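Local coordinates for protein polyketide biosynthesis 3-hydroxy-3-methylglutaryl-ACP synthase PksG (Bacillus subtilis, PDB 4YXT) that catalyses the aldol condensation of an acetyl group carried by an acyl carrier protein with a beta-ketothioester polyketide intermediate, a step in making the antibiotic bacillaene, at residues L288-R293 and F350-H355; G192-E197 and C330-Y335; Y48-T53 and R414-I419; G259-M264 and S274-D279; A138-S143 and V175-N180. The protein carries 1 engineered substitution. One frame throughout, in Å; residues are numbered along the deposited sequence.

Contact 1 of 5, residues L288-R293 and F350-H355; sequences LNYCQR and FGIEKH
Tyr290 packs its ring against Ile352 and Glu353, the first two residues of helix 352-357, and the three side chains make up most of this junction between two short helical elements of the thiolase-like fold. Ile352 meets the ring over one face in a CH-pi contact: its CG2 stands 4.0 Å from the centroid of the Tyr290 ring, 25° off the normal and offset toward the rim, nearest to CE2. Glu353 comes to the ring's edge instead, crossing the tyrosine at about a right angle, with its aliphatic CG 3.4 Å from CE1 of Tyr290. Toward the ring the glutamate thus offers its methylene. Tyr290 OH passes 3.5 Å from that same Glu353 CG and finds its polar partner in Asp311 of helix 301-312, a hydrogen bond that fixes the far end of the ring. Gly351, at the N-cap position with positive phi, leads the chain into the helix that presents both residues. Arg293, three residues after Tyr290, bends at chi3 (62°) and forms salt bridges with Glu41 and Asp357. Its charge is also near that of Glu353, beyond salt-bridge range, with Arg293 NH1 4.2 Å from Glu353 OE2.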
# COMPACT_ATOMS: atom_id res chain seq x y z
N LEU A 288 18.55 19.51 5.48
CA LEU A 288 18.91 19.37 4.06
C LEU A 288 20.25 18.72 3.82
O LEU A 288 20.55 18.34 2.70
CB LEU A 288 18.92 20.74 3.35
CG LEU A 288 17.58 21.39 2.98
CD1 LEU A 288 16.80 21.71 4.24
CD2 LEU A 288 17.82 22.68 2.22
N ASN A 289 21.07 18.63 4.86
CA ASN A 289 22.40 18.07 4.74
C ASN A 289 22.48 16.73 4.00
O ASN A 289 23.17 16.62 2.97
CB ASN A 289 23.04 17.96 6.11
CG ASN A 289 24.52 17.60 6.05
OD1 ASN A 289 24.92 16.55 5.60
ND2 ASN A 289 25.33 18.49 6.55
N TYR A 290 21.76 15.70 4.47
CA TYR A 290 21.86 14.37 3.80
C TYR A 290 21.14 14.34 2.45
O TYR A 290 21.54 13.66 1.49
CB TYR A 290 21.31 13.26 4.69
CG TYR A 290 22.00 13.08 5.97
CD1 TYR A 290 23.33 13.49 6.14
CD2 TYR A 290 21.36 12.51 7.05
CE1 TYR A 290 23.98 13.32 7.34
CE2 TYR A 290 22.00 12.34 8.26
CZ TYR A 290 23.32 12.73 8.42
OH TYR A 290 23.97 12.58 9.66
N CYS A 291 20.07 15.09 2.38
CA CYS A 291 19.32 15.17 1.15
C CYS A 291 20.21 15.63 0.01
O CYS A 291 20.12 15.09 -1.08
CB CYS A 291 18.11 16.10 1.34
SG CYS A 291 16.92 15.38 2.51
N GLN A 292 21.08 16.58 0.28
CA GLN A 292 22.01 17.06 -0.71
C GLN A 292 23.04 16.04 -1.17
O GLN A 292 23.72 16.30 -2.14
CB GLN A 292 22.85 18.19 -0.14
CG GLN A 292 22.08 19.45 0.18
CD GLN A 292 23.04 20.56 0.49
OE1 GLN A 292 23.62 21.14 -0.42
NE2 GLN A 292 23.27 20.81 1.78
N ARG A 293 23.19 14.94 -0.45
CA ARG A 293 24.21 13.96 -0.79
C ARG A 293 23.65 12.70 -1.39
O ARG A 293 24.38 11.92 -2.04
CB ARG A 293 25.06 13.67 0.45
CG ARG A 293 25.73 14.89 1.05
CD ARG A 293 26.59 14.55 2.28
NE ARG A 293 27.64 13.64 1.85
CZ ARG A 293 28.48 13.01 2.63
NH1 ARG A 293 28.41 13.10 3.95
NH2 ARG A 293 29.35 12.21 2.05
N PHE A 350 24.31 4.75 14.50
CA PHE A 350 24.26 4.25 13.12
C PHE A 350 25.28 4.91 12.23
O PHE A 350 25.57 4.41 11.16
CB PHE A 350 22.84 4.42 12.53
CG PHE A 350 21.77 3.71 13.33
CD1 PHE A 350 21.80 2.32 13.47
CD2 PHE A 350 20.76 4.42 13.97
CE1 PHE A 350 20.84 1.66 14.21
CE2 PHE A 350 19.80 3.75 14.72
CZ PHE A 350 19.84 2.37 14.84
N GLY A 351 25.83 6.07 12.59
CA GLY A 351 26.89 6.61 11.74
C GLY A 351 26.43 6.87 10.32
O GLY A 351 27.15 6.62 9.34
N ILE A 352 25.25 7.47 10.17
CA ILE A 352 24.75 7.74 8.79
C ILE A 352 25.74 8.53 7.94
O ILE A 352 26.04 8.13 6.80
CB ILE A 352 23.35 8.42 8.80
CG1 ILE A 352 22.27 7.41 9.21
CG2 ILE A 352 23.00 8.96 7.44
CD1 ILE A 352 21.10 8.06 9.93
N GLU A 353 26.25 9.63 8.47
CA GLU A 353 27.25 10.47 7.76
C GLU A 353 28.43 9.65 7.31
O GLU A 353 28.85 9.66 6.14
CB GLU A 353 27.75 11.61 8.68
CG GLU A 353 27.19 12.96 8.31
CD GLU A 353 28.09 14.13 8.64
OE1 GLU A 353 28.45 14.28 9.81
OE2 GLU A 353 28.41 14.92 7.74
N LYS A 354 28.97 8.90 8.28
CA LYS A 354 30.12 8.02 8.00
C LYS A 354 29.77 7.06 6.85
O LYS A 354 30.52 6.86 5.86
CB LYS A 354 30.46 7.30 9.30
CG LYS A 354 31.77 6.57 9.41
CD LYS A 354 31.84 5.88 10.79
CE LYS A 354 32.43 4.48 10.70
NZ LYS A 354 31.68 3.52 9.84
N HIS A 355 28.59 6.48 6.89
CA HIS A 355 28.25 5.64 5.76
C HIS A 355 28.24 6.39 4.41
O HIS A 355 28.74 5.90 3.38
CB HIS A 355 26.90 4.96 6.00
CG HIS A 355 26.19 4.62 4.74
ND1 HIS A 355 24.97 5.17 4.39
CD2 HIS A 355 26.57 3.85 3.70
CE1 HIS A 355 24.62 4.73 3.20
NE2 HIS A 355 25.58 3.94 2.75

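Contact 2 of 5, residues G192-E197 and C330-Y335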
# COMPACT_ATOMS: atom_id res chain seq x y z
N GLY A 192 -2.47 17.31 9.94
CA GLY A 192 -3.27 17.94 8.93
C GLY A 192 -2.94 17.27 7.62
O GLY A 192 -1.87 17.52 7.06
N TYR A 193 -3.84 16.40 7.15
CA TYR A 193 -3.63 15.70 5.87
C TYR A 193 -4.57 16.29 4.83
O TYR A 193 -5.65 16.78 5.15
CB TYR A 193 -3.85 14.17 6.03
CG TYR A 193 -4.87 13.71 7.10
CD1 TYR A 193 -4.44 13.11 8.28
CD2 TYR A 193 -6.26 13.86 6.94
CE1 TYR A 193 -5.34 12.68 9.27
CE2 TYR A 193 -7.16 13.42 7.92
CZ TYR A 193 -6.69 12.80 9.09
OH TYR A 193 -7.57 12.36 10.13
N TYR A 194 -4.16 16.23 3.56
CA TYR A 194 -4.88 16.91 2.54
C TYR A 194 -4.50 16.29 1.18
O TYR A 194 -3.32 16.00 0.93
CB TYR A 194 -4.54 18.42 2.63
CG TYR A 194 -5.13 19.31 1.54
CD1 TYR A 194 -6.44 19.77 1.60
CD2 TYR A 194 -4.33 19.70 0.47
CE1 TYR A 194 -6.96 20.59 0.60
CE2 TYR A 194 -4.83 20.52 -0.51
CZ TYR A 194 -6.14 20.94 -0.46
OH TYR A 194 -6.56 21.74 -1.52
N GLY A 195 -5.48 15.99 0.37
CA GLY A 195 -5.24 15.44 -1.00
C GLY A 195 -6.39 15.62 -1.96
O GLY A 195 -7.54 15.95 -1.56
N TYR A 196 -6.06 15.43 -3.23
CA TYR A 196 -6.96 15.64 -4.38
C TYR A 196 -6.21 15.13 -5.60
O TYR A 196 -4.97 15.07 -5.58
CB TYR A 196 -7.28 17.13 -4.54
CG TYR A 196 -6.06 18.02 -4.64
CD1 TYR A 196 -5.41 18.49 -3.50
CD2 TYR A 196 -5.59 18.45 -5.88
CE1 TYR A 196 -4.31 19.31 -3.59
CE2 TYR A 196 -4.49 19.28 -5.97
CZ TYR A 196 -3.83 19.69 -4.84
OH TYR A 196 -2.73 20.56 -4.95
N GLU A 197 -6.93 14.79 -6.66
CA GLU A 197 -6.29 14.30 -7.87
C GLU A 197 -5.69 15.40 -8.70
O GLU A 197 -6.38 16.30 -9.07
CB GLU A 197 -7.26 13.51 -8.71
CG GLU A 197 -6.57 12.63 -9.71
CD GLU A 197 -6.27 13.35 -11.02
OE1 GLU A 197 -7.08 14.23 -11.40
OE2 GLU A 197 -5.22 13.03 -11.66
N CYS A 330 -2.56 13.52 -5.86
CA CYS A 330 -1.55 13.87 -4.88
C CYS A 330 -2.14 13.68 -3.47
O CYS A 330 -3.35 13.63 -3.32
CB CYS A 330 -1.15 15.32 -4.99
SG CYS A 330 -2.18 16.51 -4.05
N CYS A 331 -1.28 13.53 -2.48
CA CYS A 331 -1.69 13.53 -1.05
C CYS A 331 -0.57 14.16 -0.24
O CYS A 331 0.61 14.14 -0.68
CB CYS A 331 -2.05 12.10 -0.49
SG CYS A 331 -3.02 12.18 1.06
N SER A 332 -0.91 14.69 0.94
CA SER A 332 0.06 15.36 1.76
C SER A 332 -0.34 15.38 3.24
O SER A 332 -1.48 15.09 3.58
CB SER A 332 0.30 16.80 1.25
OG SER A 332 -0.83 17.64 1.32
N GLU A 333 0.61 15.67 4.12
CA GLU A 333 0.37 15.67 5.54
C GLU A 333 1.43 16.49 6.30
O GLU A 333 2.61 16.39 6.01
CB GLU A 333 0.33 14.26 6.12
CG GLU A 333 -0.12 14.18 7.62
CD GLU A 333 -0.58 12.75 8.06
OE1 GLU A 333 -0.77 12.50 9.28
OE2 GLU A 333 -0.78 11.84 7.22
N PHE A 334 0.97 17.23 7.32
CA PHE A 334 1.83 17.91 8.23
C PHE A 334 1.60 17.33 9.58
O PHE A 334 0.48 17.27 10.04
CB PHE A 334 1.55 19.41 8.24
CG PHE A 334 2.46 20.17 9.13
CD1 PHE A 334 2.12 20.41 10.46
CD2 PHE A 334 3.67 20.64 8.66
CE1 PHE A 334 2.98 21.09 11.28
CE2 PHE A 334 4.54 21.34 9.48
CZ PHE A 334 4.21 21.56 10.79
N TYR A 335 2.66 16.97 10.26
CA TYR A 335 2.55 16.46 11.59
C TYR A 335 3.83 16.76 12.36
O TYR A 335 4.79 17.25 11.80
CB TYR A 335 2.37 14.93 11.53
CG TYR A 335 3.34 14.15 10.68
CD1 TYR A 335 3.35 14.26 9.31
CD2 TYR A 335 4.26 13.28 11.27
CE1 TYR A 335 4.21 13.51 8.53
CE2 TYR A 335 5.13 12.53 10.51
CZ TYR A 335 5.10 12.64 9.15
OH TYR A 335 5.95 11.87 8.42
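Tyr194 O takes two donors from Ser332: the hydroxyl OG of Ser332 at 3.0 Å, tilted from the carbonyl plane, and the backbone N of the same residue in a weak, bent bond. The serine hydroxyl folds back to this oxygen because OG sits between its own backbone N and carbonyl carbon (chi1 64°). Tyr194 N answers with a bond of 2.9 Å to Ser332 O, closing the hydrogen-bonded pair. One such pair further on, Gly192 and Phe334 exchange bonds. These are neighbouring antiparallel strands, 184-195 and 331-339, in the large mixed sheet of the thiolase fold. On the side of the sheet that carries Tyr193, the Glu333 chain runs extended beside the tyrosine, pointing the same way, its carboxylate at the ring's edge with OE1 3.9 Å from CD1 of Tyr193 and the two planes 80° apart. Glu333 OE1 forms a salt bridge with Arg106 of the second subunit, while OE2 meets Tyr115 OH of its own chain; Tyr193 OH bonds Glu75 of the second subunit. Beyond the strands the pairing continues through Cys330 N, 2.9 Å from Tyr196 O. Cys330, which follows a cis peptide bond, places its sulfur over one face of the Tyr196 ring, SG lying 3.7 Å from the centroid and 18° off the normal.

Contact 3 of 5, residues Y48-T53 and R414-I419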
# COMPACT_ATOMS: atom_id res chain seq x y z
N TYR A 48 23.03 -4.59 -9.62
CA TYR A 48 22.82 -5.64 -8.64
C TYR A 48 22.26 -5.07 -7.32
O TYR A 48 22.42 -5.64 -6.26
CB TYR A 48 24.11 -6.45 -8.41
CG TYR A 48 25.35 -5.63 -8.35
CD1 TYR A 48 26.21 -5.53 -9.45
CD2 TYR A 48 25.67 -4.93 -7.20
CE1 TYR A 48 27.37 -4.76 -9.37
CE2 TYR A 48 26.80 -4.17 -7.11
CZ TYR A 48 27.65 -4.09 -8.18
OH TYR A 48 28.78 -3.32 -8.02
N GLU A 49 21.64 -3.90 -7.40
CA GLU A 49 20.88 -3.40 -6.28
C GLU A 49 19.48 -3.28 -6.81
O GLU A 49 19.26 -3.19 -8.02
CB GLU A 49 21.41 -2.09 -5.83
CG GLU A 49 22.82 -2.16 -5.31
CD GLU A 49 23.33 -0.79 -5.00
OE1 GLU A 49 23.53 0.01 -5.95
OE2 GLU A 49 23.46 -0.51 -3.80
N ASP A 50 18.54 -3.35 -5.88
CA ASP A 50 17.15 -3.14 -6.17
C ASP A 50 16.51 -2.57 -4.90
O ASP A 50 17.20 -2.29 -3.94
CB ASP A 50 16.52 -4.43 -6.68
CG ASP A 50 16.26 -5.43 -5.60
OD1 ASP A 50 16.53 -5.17 -4.41
OD2 ASP A 50 15.70 -6.47 -5.99
N PRO A 51 15.20 -2.32 -4.92
CA PRO A 51 14.62 -1.83 -3.64
C PRO A 51 14.67 -2.74 -2.43
O PRO A 51 14.53 -2.26 -1.29
CB PRO A 51 13.17 -1.55 -4.01
CG PRO A 51 13.25 -1.26 -5.48
CD PRO A 51 14.28 -2.16 -6.05
N VAL A 52 14.73 -4.04 -2.64
CA VAL A 52 14.95 -4.99 -1.53
C VAL A 52 16.35 -4.80 -0.92
O VAL A 52 16.51 -4.60 0.29
CB VAL A 52 14.82 -6.44 -2.01
CG1 VAL A 52 15.08 -7.38 -0.85
CG2 VAL A 52 13.42 -6.65 -2.64
N THR A 53 17.36 -4.77 -1.77
CA THR A 53 18.71 -4.60 -1.29
C THR A 53 18.80 -3.29 -0.56
O THR A 53 19.38 -3.24 0.53
CB THR A 53 19.78 -4.67 -2.41
OG1 THR A 53 19.66 -3.54 -3.29
CG2 THR A 53 19.62 -5.98 -3.22
N ARG A 414 13.63 -13.70 -7.31
CA ARG A 414 14.87 -12.99 -7.02
C ARG A 414 15.69 -13.60 -5.91
O ARG A 414 15.20 -13.81 -4.80
CB ARG A 414 14.61 -11.54 -6.66
CG ARG A 414 13.80 -10.84 -7.68
CD ARG A 414 13.83 -9.36 -7.53
NE ARG A 414 13.26 -8.75 -8.70
CZ ARG A 414 13.63 -7.57 -9.17
NH1 ARG A 414 14.59 -6.89 -8.58
NH2 ARG A 414 13.05 -7.09 -10.26
N LYS A 415 16.98 -13.81 -6.16
CA LYS A 415 17.82 -14.38 -5.13
C LYS A 415 18.95 -13.45 -4.78
O LYS A 415 19.61 -12.92 -5.66
CB LYS A 415 18.27 -15.76 -5.56
CG LYS A 415 17.07 -16.69 -5.80
CD LYS A 415 17.44 -17.91 -6.61
CE LYS A 415 18.59 -18.68 -5.95
NZ LYS A 415 19.49 -19.16 -7.03
N TYR A 416 19.12 -13.22 -3.48
CA TYR A 416 20.06 -12.26 -2.98
C TYR A 416 21.20 -12.97 -2.24
O TYR A 416 21.12 -14.12 -1.95
CB TYR A 416 19.37 -11.21 -2.09
CG TYR A 416 18.24 -10.49 -2.81
CD1 TYR A 416 18.43 -9.27 -3.38
CD2 TYR A 416 16.97 -11.08 -2.91
CE1 TYR A 416 17.39 -8.63 -4.06
CE2 TYR A 416 15.93 -10.46 -3.58
CZ TYR A 416 16.14 -9.23 -4.15
OH TYR A 416 15.12 -8.63 -4.81
N ARG A 417 22.26 -12.24 -1.98
CA ARG A 417 23.46 -12.80 -1.35
C ARG A 417 24.11 -11.73 -0.49
O ARG A 417 24.12 -10.54 -0.85
CB ARG A 417 24.41 -13.22 -2.46
CG ARG A 417 25.69 -13.91 -2.00
CD ARG A 417 26.67 -13.96 -3.17
NE ARG A 417 27.90 -14.67 -2.82
CZ ARG A 417 28.77 -15.14 -3.71
NH1 ARG A 417 28.56 -14.99 -5.01
NH2 ARG A 417 29.86 -15.78 -3.29
N TRP A 418 24.68 -12.17 0.62
CA TRP A 418 25.46 -11.33 1.50
C TRP A 418 26.90 -11.20 1.00
O TRP A 418 27.48 -12.15 0.55
CB TRP A 418 25.46 -11.92 2.89
CG TRP A 418 24.14 -11.94 3.47
CD1 TRP A 418 23.33 -13.02 3.65
CD2 TRP A 418 23.39 -10.80 3.94
NE1 TRP A 418 22.14 -12.63 4.24
CE2 TRP A 418 22.16 -11.27 4.42
CE3 TRP A 418 23.66 -9.43 4.02
CZ2 TRP A 418 21.19 -10.42 4.96
CZ3 TRP A 418 22.71 -8.59 4.52
CH2 TRP A 418 21.48 -9.08 5.00
N ILE A 419 27.45 -10.00 1.05
CA ILE A 419 28.82 -9.77 0.61
C ILE A 419 29.50 -8.79 1.56
O ILE A 419 28.83 -7.90 2.11
CB ILE A 419 28.86 -9.25 -0.84
CG1 ILE A 419 28.35 -10.36 -1.76
CG2 ILE A 419 30.27 -8.80 -1.22
CD1 ILE A 419 28.30 -10.02 -3.23
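Asp50 OD2 is held by two donors from strand 413-419. Tyr416 OH approaches on the syn lone pair of Asp50 OD2 in a short hydrogen bond of 2.5 Å. Arg414 NH1 comes in on the anti lone pair, making a salt bridge to Asp50 OD2 at 2.8 Å, though with a bent N-H...O angle of 135°. The carboxylate meets the tyrosine at its ring edge, and the aspartate and arginine side chains run past each other in opposite directions. Around the ring, Val52 CG1 stands over one face in a CH-pi contact, 4.2 Å from the centroid of Tyr416, while its CG2 touches the hydroxyl. Thr53 CG2 packs at the edge, 3.5 Å from Tyr416 CD1. What sets the aspartate is a capping box at the start of helix 51-64: Asp50, the N-cap, accepts from Thr53 N through OD1 at 2.8 Å, and Asp50 N donates to Thr53 OG1. OD1 is therefore spent on the helix start while OD2 faces the strand, and the helix N-terminus and the arginine would both be expected to favour the charged carboxylate. Thr53 OG1 lies between its own backbone N and carbonyl carbon (chi1 68°), which turns CG2 to the ring. Strand 413-419 forms one margin of the three-stranded antiparallel sheet, and helix 91-99 closes in, Tyr98 meeting Tyr416 edge-to-face and Leu91, Tyr94 and Ile95 packing on Val52.

Contact 4 of 5, residues G259-M264 and S274-D279; sequences GAHRTM and SGIETD
His261 reaches across from helix 254-267 to helix 273-283 and hydrogen-bonds Asp279. The imidazole NE2 donates to Asp279 OD2, nearly straight at 165°; the modelled 2.5 Å between these two atoms is doubtfully short and says nothing sure about strength. Ring and carboxylate are close to coplanar, 16° apart. Both groups extend to meet, CG of His261 lying opposite its backbone N and CG of Asp279 likewise. A second neighbour sits at the imidazole edge, where the backbone oxygen of Ile276 is 3.3 Å from CE1 of His261. This is a histidine-carboxylate pair joining two consecutive helices, whose segments run at 130° to each other with axes 10.2 Å apart. Asp279 has a further partner, since its OD1 forms a salt bridge with Arg283 one turn on, which should help keep the carboxylate charged and steady beside the imidazole. One residue after the histidine, Arg262 turns its backbone side to Ile276, whose CG2 lies 4.2 Å from CA of Arg262; the CA atoms of these two residues are the nearest across the two segments, the isoleucine side chain pointing toward helix 254-267. The arginine's own chain bends at chi3 and brings NH1 to 4.0 Å from Glu277 OE2, opposite charges beyond salt-bridge range. Helix 213-234 receives Ala260 and Met264 of helix 254-267, while Met265 and Arg266 of that same helix pack on Ile276.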
# COMPACT_ATOMS: atom_id res chain seq x y z
N GLY A 259 12.64 27.57 -1.15
CA GLY A 259 11.50 28.31 -1.70
C GLY A 259 10.25 28.20 -0.86
O GLY A 259 9.61 29.22 -0.57
N ALA A 260 9.87 26.98 -0.46
CA ALA A 260 8.63 26.77 0.29
C ALA A 260 8.71 27.28 1.69
O ALA A 260 7.72 27.79 2.20
CB ALA A 260 8.27 25.30 0.34
N HIS A 261 9.86 27.16 2.35
CA HIS A 261 9.99 27.79 3.68
C HIS A 261 9.76 29.31 3.59
O HIS A 261 9.08 29.87 4.43
CB HIS A 261 11.37 27.47 4.33
CG HIS A 261 11.66 28.28 5.56
ND1 HIS A 261 12.40 29.45 5.52
CD2 HIS A 261 11.30 28.10 6.85
CE1 HIS A 261 12.50 29.94 6.74
NE2 HIS A 261 11.84 29.15 7.57
N ARG A 262 10.30 29.96 2.57
CA ARG A 262 10.11 31.43 2.37
C ARG A 262 8.63 31.79 2.18
O ARG A 262 8.16 32.74 2.74
CB ARG A 262 10.91 31.89 1.15
CG ARG A 262 10.77 33.36 0.79
CD ARG A 262 12.00 33.82 0.03
NE ARG A 262 12.42 32.86 -1.01
CZ ARG A 262 13.60 32.22 -1.07
NH1 ARG A 262 14.56 32.40 -0.16
NH2 ARG A 262 13.83 31.37 -2.08
N THR A 263 7.93 31.01 1.36
CA THR A 263 6.53 31.17 1.09
C THR A 263 5.78 31.04 2.39
O THR A 263 5.04 31.94 2.76
CB THR A 263 6.07 30.12 0.09
OG1 THR A 263 6.87 30.21 -1.10
CG2 THR A 263 4.62 30.32 -0.28
N MET A 264 5.99 29.95 3.13
CA MET A 264 5.24 29.75 4.39
C MET A 264 5.44 30.87 5.39
O MET A 264 4.48 31.33 6.03
CB MET A 264 5.62 28.43 5.06
CG MET A 264 5.13 27.20 4.31
SD MET A 264 3.33 27.20 4.14
CE MET A 264 2.73 26.88 5.80
N SER A 274 15.60 39.27 6.57
CA SER A 274 16.74 38.72 7.25
C SER A 274 16.28 37.76 8.32
O SER A 274 17.02 36.88 8.70
CB SER A 274 17.61 39.83 7.80
OG SER A 274 16.88 40.70 8.62
N GLY A 275 15.07 37.97 8.83
CA GLY A 275 14.41 37.04 9.74
C GLY A 275 14.07 35.73 9.05
O GLY A 275 14.09 34.70 9.71
N ILE A 276 13.82 35.77 7.74
CA ILE A 276 13.51 34.56 7.01
C ILE A 276 14.74 33.68 6.79
O ILE A 276 14.64 32.45 6.90
CB ILE A 276 12.86 34.81 5.65
CG1 ILE A 276 11.45 35.33 5.83
CG2 ILE A 276 12.79 33.50 4.86
CD1 ILE A 276 10.79 35.74 4.52
N GLU A 277 15.86 34.28 6.42
CA GLU A 277 17.10 33.52 6.24
C GLU A 277 17.58 33.03 7.59
O GLU A 277 18.13 31.95 7.73
CB GLU A 277 18.17 34.38 5.58
CG GLU A 277 17.87 34.71 4.12
CD GLU A 277 18.02 33.52 3.18
OE1 GLU A 277 18.43 32.44 3.65
OE2 GLU A 277 17.73 33.67 1.97
N THR A 278 17.35 33.82 8.61
CA THR A 278 17.74 33.45 9.96
C THR A 278 16.99 32.15 10.37
O THR A 278 17.59 31.17 10.82
CB THR A 278 17.48 34.63 10.92
OG1 THR A 278 18.31 35.74 10.52
CG2 THR A 278 17.80 34.27 12.35
N ASP A 279 15.68 32.18 10.18
CA ASP A 279 14.88 31.04 10.44
C ASP A 279 15.26 29.83 9.54
O ASP A 279 15.28 28.70 10.00
CB ASP A 279 13.41 31.46 10.29
CG ASP A 279 12.47 30.44 10.81
OD1 ASP A 279 12.39 30.24 12.02
OD2 ASP A 279 11.83 29.81 9.98

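Contact 5 of 5, residues A138-S143 and V175-N180; sequences ALVIAS and VLVGEN
Strands 137-145 and 170-178 are antiparallel neighbours, and two hydrogen-bonded pairs join them: Ala138 with Val177 and Val140 with Val175. Val140 N donates to Val175 O at 2.8 Å, and Val175 N returns a bond of 2.6 Å to Val140 O. The pair Ala138 and Val177 exchanges an equivalent pair of bonds, Val177 N lying 2.7 Å from Ala138 O. Between them Leu139 and Leu176 form a non-hydrogen-bonded pair, bridged by CA-H...O contacts such as Leu176 CA to Ala138 O. Both strands belong to the mixed nine-stranded sheet of the thiolase-like fold, where 137-145 is also bonded to the parallel strand 74-80. The side chains share out between two faces. Ala138, Val140, Val175 and Val177 stand on one, CB of Ala138 being 4.3 Å from CB of Val177 and Val140 CG2 4.4 Å from Val177 CG2; helix 116-130 packs on this face, Ala124 on Ala138 and Val140, Phe121 on Val177. Leu139 and Leu176 occupy the other face, each with CG swung opposite its backbone N (chi1 -173° and -172°), and their ends turn toward the neighbouring strand. Thus Leu139 CD1 rests 3.7 Å from Val175 O, while the two CD1 methyls come within 4.4 Å of each other. Ile74 touches both leucines, and Ile62 of helix 51-64 packs on Leu176.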
# COMPACT_ATOMS: atom_id res chain seq x y z
N ALA A 138 6.60 -2.09 14.82
CA ALA A 138 6.47 -2.11 13.37
C ALA A 138 7.76 -1.61 12.79
O ALA A 138 8.44 -0.73 13.36
CB ALA A 138 5.32 -1.19 12.95
N LEU A 139 8.07 -2.12 11.62
CA LEU A 139 9.14 -1.64 10.80
C LEU A 139 8.56 -1.09 9.48
O LEU A 139 7.79 -1.76 8.81
CB LEU A 139 10.05 -2.81 10.51
CG LEU A 139 11.35 -2.53 9.80
CD1 LEU A 139 12.24 -1.48 10.47
CD2 LEU A 139 12.06 -3.83 9.73
N VAL A 140 8.87 0.17 9.18
CA VAL A 140 8.45 0.81 7.98
C VAL A 140 9.73 1.12 7.27
O VAL A 140 10.67 1.66 7.87
CB VAL A 140 7.68 2.14 8.24
CG1 VAL A 140 7.25 2.78 6.94
CG2 VAL A 140 6.48 1.91 9.11
N ILE A 141 9.75 0.78 6.00
CA ILE A 141 10.89 0.96 5.18
C ILE A 141 10.42 1.66 3.89
O ILE A 141 9.63 1.13 3.15
CB ILE A 141 11.47 -0.41 4.81
CG1 ILE A 141 11.94 -1.15 6.05
CG2 ILE A 141 12.62 -0.22 3.81
CD1 ILE A 141 12.72 -2.42 5.74
N ALA A 142 10.89 2.88 3.66
CA ALA A 142 10.69 3.53 2.41
C ALA A 142 11.94 3.33 1.51
O ALA A 142 13.02 3.70 1.90
CB ALA A 142 10.39 4.99 2.65
N SER A 143 11.77 2.72 0.33
CA SER A 143 12.84 2.34 -0.63
C SER A 143 12.42 2.74 -2.07
O SER A 143 11.43 2.24 -2.60
CB SER A 143 13.04 0.81 -0.54
OG SER A 143 14.30 0.33 -1.09
N VAL A 175 12.55 2.67 9.38
CA VAL A 175 12.10 3.30 10.58
C VAL A 175 11.42 2.22 11.44
O VAL A 175 10.42 1.64 11.01
CB VAL A 175 11.06 4.40 10.26
CG1 VAL A 175 10.45 4.99 11.52
CG2 VAL A 175 11.58 5.56 9.40
N LEU A 176 11.93 2.00 12.66
CA LEU A 176 11.36 1.14 13.66
C LEU A 176 10.45 1.90 14.58
O LEU A 176 10.86 2.85 15.18
CB LEU A 176 12.48 0.55 14.53
CG LEU A 176 12.06 -0.54 15.53
CD1 LEU A 176 11.73 -1.87 14.87
CD2 LEU A 176 13.17 -0.71 16.56
N VAL A 177 9.20 1.46 14.69
CA VAL A 177 8.16 2.19 15.34
C VAL A 177 7.70 1.33 16.51
O VAL A 177 7.53 0.08 16.39
CB VAL A 177 6.99 2.49 14.36
CG1 VAL A 177 5.87 3.23 15.02
CG2 VAL A 177 7.49 3.26 13.12
N GLY A 178 7.54 1.98 17.65
CA GLY A 178 7.32 1.26 18.89
C GLY A 178 6.79 2.09 20.04
O GLY A 178 6.46 3.27 19.88
N GLU A 179 6.71 1.45 21.20
CA GLU A 179 6.12 2.10 22.36
C GLU A 179 7.12 2.92 23.18
O GLU A 179 6.71 3.67 24.03
CB GLU A 179 5.40 1.05 23.22
CG GLU A 179 4.33 0.25 22.46
CD GLU A 179 3.72 -0.85 23.30
OE1 GLU A 179 4.23 -1.03 24.43
OE2 GLU A 179 2.75 -1.52 22.87
N ASN A 180 8.41 2.86 22.88
CA ASN A 180 9.40 3.74 23.54
C ASN A 180 10.15 4.67 22.59
O ASN A 180 11.34 4.51 22.39
CB ASN A 180 10.44 2.92 24.33
CG ASN A 180 11.38 3.81 25.13
OD1 ASN A 180 11.00 4.93 25.56
ND2 ASN A 180 12.63 3.35 25.31

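In the fold
Contacts 2 and 5 both belong to the nine-stranded sheet, their centres 21 Å apart; strands 170-178 and 184-195 follow one another. Contact 5 touches contact 3, where Ser143 OG and Pro51 O are 2.6 Å apart, probably a hydrogen bond. Contact 2 lies nearest the presumed catalytic centre: side chain to side chain, Cys330 is about 9 Å from Cys114 and Ser332 about 8 Å from His250, whose catalytic roles are assigned by similarity. The other four lie away from those sites. Contact 1 comes within about 8 Å of contacts 3, 4 and 5, nearest atoms, without touching. Contact 3 closes a loop containing the other four, its centre about 42 Å from that of contact 4.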